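Hypothetical protein PH1109 (Pyrococcus horikoshii, PDB 2D59) is a hypothetical protein of unknown function with a Rossmann-like parallel sheet flanked by helices, belonging to the CoA-binding domain family. Local coordinates at residues 4-10 with 126-131; 18-22 with 103-107. All blocks are in the same frame, centred on the assembly; numbering follows the deposited sequence.

Contact 1 (4-10 with 126-131)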
loop_
_atom_site.group_PDB
_atom_site.type_symbol
_atom_site.label_atom_id
_atom_site.label_comp_id
_atom_site.label_asym_id
_atom_site.label_seq_id
_atom_site.Cartn_x
_atom_site.Cartn_y
_atom_site.Cartn_z
ATOM N N THR A 4 -5.041 -16.569 6.585
ATOM C CA THR A 4 -4.425 -15.496 5.753
ATOM C C THR A 4 -2.904 -15.608 5.739
ATOM O O THR A 4 -2.205 -14.815 6.370
ATOM C CB THR A 4 -4.814 -14.098 6.275
ATOM O OG1 THR A 4 -4.424 -13.974 7.649
ATOM C CG2 THR A 4 -6.314 -13.883 6.155
ATOM N N ARG A 5 -2.398 -16.598 5.011
ATOM C CA ARG A 5 -0.961 -16.827 4.914
ATOM C C ARG A 5 -0.312 -15.898 3.891
ATOM O O ARG A 5 -0.866 -15.659 2.819
ATOM C CB ARG A 5 -0.688 -18.277 4.507
ATOM C CG ARG A 5 -1.291 -19.323 5.430
ATOM C CD ARG A 5 -1.263 -20.694 4.772
ATOM N NE ARG A 5 -1.824 -21.738 5.625
ATOM C CZ ARG A 5 -1.257 -22.176 6.744
ATOM N NH1 ARG A 5 -0.104 -21.662 7.153
ATOM N NH2 ARG A 5 -1.844 -23.130 7.454
ATOM N N PRO A 6 0.876 -15.361 4.214
ATOM C CA PRO A 6 1.575 -14.464 3.290
ATOM C C PRO A 6 1.863 -15.163 1.963
ATOM O O PRO A 6 2.162 -16.359 1.928
ATOM C CB PRO A 6 2.858 -14.125 4.045
ATOM C CG PRO A 6 2.433 -14.192 5.476
ATOM C CD PRO A 6 1.583 -15.439 5.504
ATOM N N ILE A 7 1.770 -14.408 0.877
ATOM C CA ILE A 7 2.030 -14.937 -0.455
ATOM C C ILE A 7 3.497 -14.720 -0.816
ATOM O O ILE A 7 4.086 -15.504 -1.559
ATOM C CB ILE A 7 1.111 -14.250 -1.490
ATOM C CG1 ILE A 7 -0.281 -14.880 -1.415
ATOM C CG2 ILE A 7 1.687 -14.360 -2.890
ATOM C CD1 ILE A 7 -1.313 -14.183 -2.272
ATOM N N ASP A 8 4.088 -13.656 -0.279
ATOM C CA ASP A 8 5.494 -13.369 -0.540
ATOM C C ASP A 8 6.352 -14.278 0.337
ATOM O O ASP A 8 5.843 -14.919 1.258
ATOM C CB ASP A 8 5.810 -11.902 -0.234
ATOM C CG ASP A 8 5.616 -11.560 1.225
ATOM O OD1 ASP A 8 4.571 -10.966 1.574
ATOM O OD2 ASP A 8 6.508 -11.894 2.032
ATOM N N GLY A 9 7.650 -14.331 0.054
ATOM C CA GLY A 9 8.538 -15.174 0.835
ATOM C C GLY A 9 9.450 -14.409 1.777
ATOM O O GLY A 9 10.420 -14.960 2.298
ATOM N N LEU A 10 9.139 -13.138 2.007
ATOM C CA LEU A 10 9.944 -12.302 2.890
ATOM C C LEU A 10 9.822 -12.739 4.353
ATOM O O LEU A 10 8.833 -13.354 4.755
ATOM C CB LEU A 10 9.516 -10.838 2.740
ATOM C CG LEU A 10 9.482 -10.291 1.308
ATOM C CD1 LEU A 10 8.945 -8.868 1.319
ATOM C CD2 LEU A 10 10.882 -10.328 0.694
ATOM N N ILE A 126 9.858 -4.449 -4.958
ATOM C CA ILE A 126 9.793 -5.453 -3.908
ATOM C C ILE A 126 8.314 -5.772 -3.739
ATOM O O ILE A 126 7.480 -4.872 -3.787
ATOM C CB ILE A 126 10.332 -4.902 -2.587
ATOM C CG1 ILE A 126 11.797 -4.496 -2.758
ATOM C CG2 ILE A 126 10.196 -5.946 -1.495
ATOM C CD1 ILE A 126 12.374 -3.798 -1.547
ATOM N N ILE A 127 7.989 -7.046 -3.540
ATOM C CA ILE A 127 6.597 -7.451 -3.401
ATOM C C ILE A 127 6.221 -8.000 -2.029
ATOM O O ILE A 127 6.839 -8.941 -1.523
ATOM C CB ILE A 127 6.241 -8.511 -4.466
ATOM C CG1 ILE A 127 6.539 -7.949 -5.858
ATOM C CG2 ILE A 127 4.764 -8.904 -4.365
ATOM C CD1 ILE A 127 6.442 -8.968 -6.961
ATOM N N VAL A 128 5.216 -7.383 -1.418
ATOM C CA VAL A 128 4.694 -7.847 -0.142
ATOM C C VAL A 128 3.290 -8.263 -0.551
ATOM O O VAL A 128 2.596 -7.509 -1.237
ATOM C CB VAL A 128 4.635 -6.723 0.916
ATOM C CG1 VAL A 128 4.001 -7.251 2.199
ATOM C CG2 VAL A 128 6.042 -6.206 1.201
ATOM N N ALA A 129 2.874 -9.463 -0.171
ATOM C CA ALA A 129 1.556 -9.919 -0.587
ATOM C C ALA A 129 0.781 -10.724 0.438
ATOM O O ALA A 129 1.322 -11.594 1.132
ATOM C CB ALA A 129 1.679 -10.710 -1.885
ATOM N N ASN A 130 -0.511 -10.420 0.499
ATOM C CA ASN A 130 -1.443 -11.056 1.413
ATOM C C ASN A 130 -1.060 -10.828 2.870
ATOM O O ASN A 130 -0.980 -11.761 3.669
ATOM C CB ASN A 130 -1.564 -12.549 1.113
ATOM C CG ASN A 130 -2.941 -13.083 1.440
ATOM O OD1 ASN A 130 -3.948 -12.477 1.070
ATOM N ND2 ASN A 130 -2.997 -14.219 2.127
ATOM N N ARG A 131 -0.804 -9.562 3.184
ATOM C CA ARG A 131 -0.470 -9.109 4.527
ATOM C C ARG A 131 -1.148 -7.747 4.634
ATOM O O ARG A 131 -1.519 -7.156 3.621
ATOM C CB ARG A 131 1.040 -8.902 4.708
ATOM C CG ARG A 131 1.927 -10.106 4.450
ATOM C CD ARG A 131 3.345 -9.755 4.889
ATOM N NE ARG A 131 4.354 -10.699 4.417
ATOM C CZ ARG A 131 5.060 -11.500 5.209
ATOM N NH1 ARG A 131 4.865 -11.483 6.520
ATOM N NH2 ARG A 131 5.972 -12.308 4.687
HETATM O O HOH W 1 -0.514 -12.610 6.222
HETATM O O HOH W 2 6.959 -13.287 7.493
#
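Residues 4-10, an irregular N-terminal segment, lie along 126-129, one of the two edge strands of the parallel sheet, and the turn after it. The contact is mainly polar and centres on a salt bridge between Asp8 and Arg131. Arg131 grips the carboxylate side-on. Its NE donates to OD1 of Asp8 at 2.9 Å, on the syn lone pair, and its NH2 meets OD2 of Asp8 at 2.7 Å. The two planes are nearly coplanar, 22° apart. Each carboxylate oxygen has a second donor. The backbone N of Ala129 reaches Asp8 OD1 from the anti side, while Leu10 N donates to Asp8 OD2 and closes an Asx turn. Asp8 has CG between its backbone N and carbonyl carbon (chi1 63°), where the carboxylate meets Leu10 N of its own chain segment as well as Ala129 and Arg131. Four bonds thus fix its rotation. Pro6 lies over one face of the Arg131 guanidinium, with CB 3.6 Å from CZ of Arg131. One residue before Asp8, Ile7 N donates to Ala129 O at 2.9 Å. The side-chain ND2 of Asn130 donates to Arg5 O at 2.7 Å, nearly straight at 171°, from above the carbonyl plane. One water bridges Thr4 O and Asn130 O. Apolar contacts flank the polar core: Ile7 CB packs on Ala129 CB, and Leu10 CD1 reaches Val128 CG2 at 3.9 Å. Arg131 also forms a salt bridge with Glu136 of helix 133-141. Leu10 and Arg131 both touch Ile15 of helix 12-21, and strand 126-129 pairs with strand 104-107.

Contact 2 (18-22 with 103-107)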
loop_
_atom_site.group_PDB
_atom_site.type_symbol
_atom_site.label_atom_id
_atom_site.label_comp_id
_atom_site.label_asym_id
_atom_site.label_seq_id
_atom_site.Cartn_x
_atom_site.Cartn_y
_atom_site.Cartn_z
ATOM N N ILE A 18 10.992 -2.888 5.850
ATOM C CA ILE A 18 10.177 -2.150 4.892
ATOM C C ILE A 18 9.334 -1.101 5.606
ATOM O O ILE A 18 9.205 0.032 5.140
ATOM C CB ILE A 18 9.235 -3.099 4.120
ATOM C CG1 ILE A 18 10.056 -3.963 3.162
ATOM C CG2 ILE A 18 8.211 -2.312 3.334
ATOM C CD1 ILE A 18 10.824 -3.159 2.128
ATOM N N LEU A 19 8.746 -1.493 6.731
ATOM C CA LEU A 19 7.901 -0.598 7.516
ATOM C C LEU A 19 8.719 0.487 8.204
ATOM O O LEU A 19 8.199 1.536 8.581
ATOM C CB LEU A 19 7.134 -1.401 8.576
ATOM C CG LEU A 19 6.055 -2.369 8.091
ATOM C CD1 LEU A 19 5.562 -3.216 9.258
ATOM C CD2 LEU A 19 4.901 -1.584 7.486
ATOM N N THR A 20 10.010 0.233 8.366
ATOM C CA THR A 20 10.875 1.186 9.036
ATOM C C THR A 20 11.519 2.185 8.082
ATOM O O THR A 20 11.561 3.382 8.364
ATOM C CB THR A 20 11.982 0.451 9.818
ATOM O OG1 THR A 20 11.380 -0.407 10.796
ATOM C CG2 THR A 20 12.893 1.443 10.517
ATOM N N ARG A 21 12.001 1.696 6.947
ATOM C CA ARG A 21 12.670 2.561 5.981
ATOM C C ARG A 21 11.773 3.371 5.054
ATOM O O ARG A 21 12.132 4.478 4.660
ATOM C CB ARG A 21 13.651 1.734 5.154
ATOM C CG ARG A 21 14.741 1.082 5.990
ATOM C CD ARG A 21 15.549 2.118 6.767
ATOM N NE ARG A 21 16.618 1.518 7.562
ATOM C CZ ARG A 21 16.425 0.673 8.571
ATOM N NH1 ARG A 21 15.195 0.319 8.918
ATOM N NH2 ARG A 21 17.462 0.183 9.237
ATOM N N TYR A 22 10.607 2.834 4.710
ATOM C CA TYR A 22 9.699 3.540 3.814
ATOM C C TYR A 22 8.501 4.133 4.551
ATOM O O TYR A 22 7.657 3.409 5.083
ATOM C CB TYR A 22 9.225 2.596 2.707
ATOM C CG TYR A 22 10.362 1.993 1.911
ATOM C CD1 TYR A 22 11.252 2.803 1.206
ATOM C CD2 TYR A 22 10.555 0.611 1.871
ATOM C CE1 TYR A 22 12.309 2.254 0.480
ATOM C CE2 TYR A 22 11.608 0.052 1.148
ATOM C CZ TYR A 22 12.480 0.878 0.458
ATOM O OH TYR A 22 13.523 0.330 -0.255
ATOM N N LYS A 103 9.171 1.740 -4.584
ATOM C CA LYS A 103 10.141 0.725 -4.187
ATOM C C LYS A 103 9.459 -0.573 -3.777
ATOM O O LYS A 103 10.049 -1.651 -3.870
ATOM C CB LYS A 103 10.975 1.226 -3.007
ATOM C CG LYS A 103 11.797 2.473 -3.282
ATOM C CD LYS A 103 12.934 2.186 -4.246
ATOM C CE LYS A 103 13.824 3.407 -4.414
ATOM N NZ LYS A 103 14.951 3.150 -5.351
ATOM N N VAL A 104 8.214 -0.461 -3.326
ATOM C CA VAL A 104 7.463 -1.624 -2.864
ATOM C C VAL A 104 6.001 -1.600 -3.295
ATOM O O VAL A 104 5.364 -0.547 -3.311
ATOM C CB VAL A 104 7.488 -1.701 -1.313
ATOM C CG1 VAL A 104 6.658 -2.881 -0.823
ATOM C CG2 VAL A 104 8.921 -1.813 -0.819
ATOM N N VAL A 105 5.485 -2.767 -3.664
ATOM C CA VAL A 105 4.081 -2.905 -4.020
ATOM C C VAL A 105 3.557 -3.814 -2.917
ATOM O O VAL A 105 4.072 -4.913 -2.710
ATOM C CB VAL A 105 3.878 -3.587 -5.389
ATOM C CG1 VAL A 105 2.385 -3.721 -5.681
ATOM C CG2 VAL A 105 4.547 -2.767 -6.477
ATOM N N TRP A 106 2.552 -3.343 -2.195
ATOM C CA TRP A 106 1.993 -4.109 -1.095
ATOM C C TRP A 106 0.553 -4.519 -1.378
ATOM O O TRP A 106 -0.345 -3.680 -1.393
ATOM C CB TRP A 106 2.063 -3.271 0.187
ATOM C CG TRP A 106 1.714 -4.017 1.441
ATOM C CD1 TRP A 106 0.554 -4.690 1.699
ATOM C CD2 TRP A 106 2.519 -4.140 2.622
ATOM N NE1 TRP A 106 0.585 -5.220 2.964
ATOM C CE2 TRP A 106 1.777 -4.896 3.555
ATOM C CE3 TRP A 106 3.791 -3.676 2.986
ATOM C CZ2 TRP A 106 2.268 -5.210 4.828
ATOM C CZ3 TRP A 106 4.279 -3.986 4.255
ATOM C CH2 TRP A 106 3.515 -4.746 5.160
ATOM N N PHE A 107 0.345 -5.814 -1.609
ATOM C CA PHE A 107 -0.983 -6.356 -1.876
ATOM C C PHE A 107 -1.668 -6.718 -0.562
ATOM O O PHE A 107 -1.246 -7.642 0.135
ATOM C CB PHE A 107 -0.875 -7.613 -2.746
ATOM C CG PHE A 107 -0.474 -7.343 -4.173
ATOM C CD1 PHE A 107 -1.437 -7.092 -5.149
ATOM C CD2 PHE A 107 0.866 -7.355 -4.543
ATOM C CE1 PHE A 107 -1.067 -6.863 -6.475
ATOM C CE2 PHE A 107 1.246 -7.127 -5.869
ATOM C CZ PHE A 107 0.276 -6.881 -6.834
#
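The Tyr22 ring and the Trp106 indole are the flat groups where the end of helix 12-21 packs on strand 104-107. Lys103 CB makes an off-centre CH-pi contact with the Tyr22 ring, 4.2 Å from its centroid and 30° off the normal. It lies nearest the phenol end, 3.8 Å from CZ of Tyr22. Val104 CG2 approaches the same ring obliquely, 3.8 Å from Tyr22 CE2. At the edge of the ring, in its plane, is CD1 of Ile18, one helical turn earlier. At the indole, Ile18 CG2 lies at the edge, 4.4 Å from CZ3 of Trp106. Leu19 CD2 comes in obliquely, 4.1 Å from Trp106 CZ3.

Ile18 divides its branches between two strand residues. CG2 turns to the indole, while CD1 meets CG2 of Val104 at 3.8 Å. The same Val104 methyl therefore touches both Ile18 and Tyr22. Trp106 has CG anti to the backbone N (chi1 -171°), which carries the six-membered ring to the helix. The Lys103 chain bends at chi2 (-69°). Its CB and CG are the parts that touch the phenol ring, and the amine leads away from the helix. Tyr22 is the first residue to leave the helix, yet its N still donates to Ile18 O.

Strand 80-83 borders this core through Val80, which touches Tyr22. Met133 of helix 133-141 touches both Leu19 and Trp106. The indole NE1 donates to Arg131 O, in the turn after strand 126-129. Between the two segments the chemistry is that of methyl, methylene and ring surfaces. Cohesion here therefore rests on van der Waals contact and hydrophobic burial, with the CH-pi contact at the more exposed Lys103 end.

From the N terminus, the chain runs through 4-10 into helix 12-21, so the first halves of both contacts follow one another closely. Contact 2 closes the inner loop when strand 104-107 reaches the helix end at 18-22. Contact 1 closes the outer one, when 126-131 returns to the N-terminal segment. Contact 2 is thus nested within contact 1. Their centres are about 12 Å apart. Strands 104-107 and 126-129 are parallel neighbours, and probable backbone hydrogen bonds join Phe107 to Val128 and Asn130. Val128 CG1 also packs against the Trp106 indole. Together the contacts tie the N-terminal segment and first helix to the last two strands of the sheet.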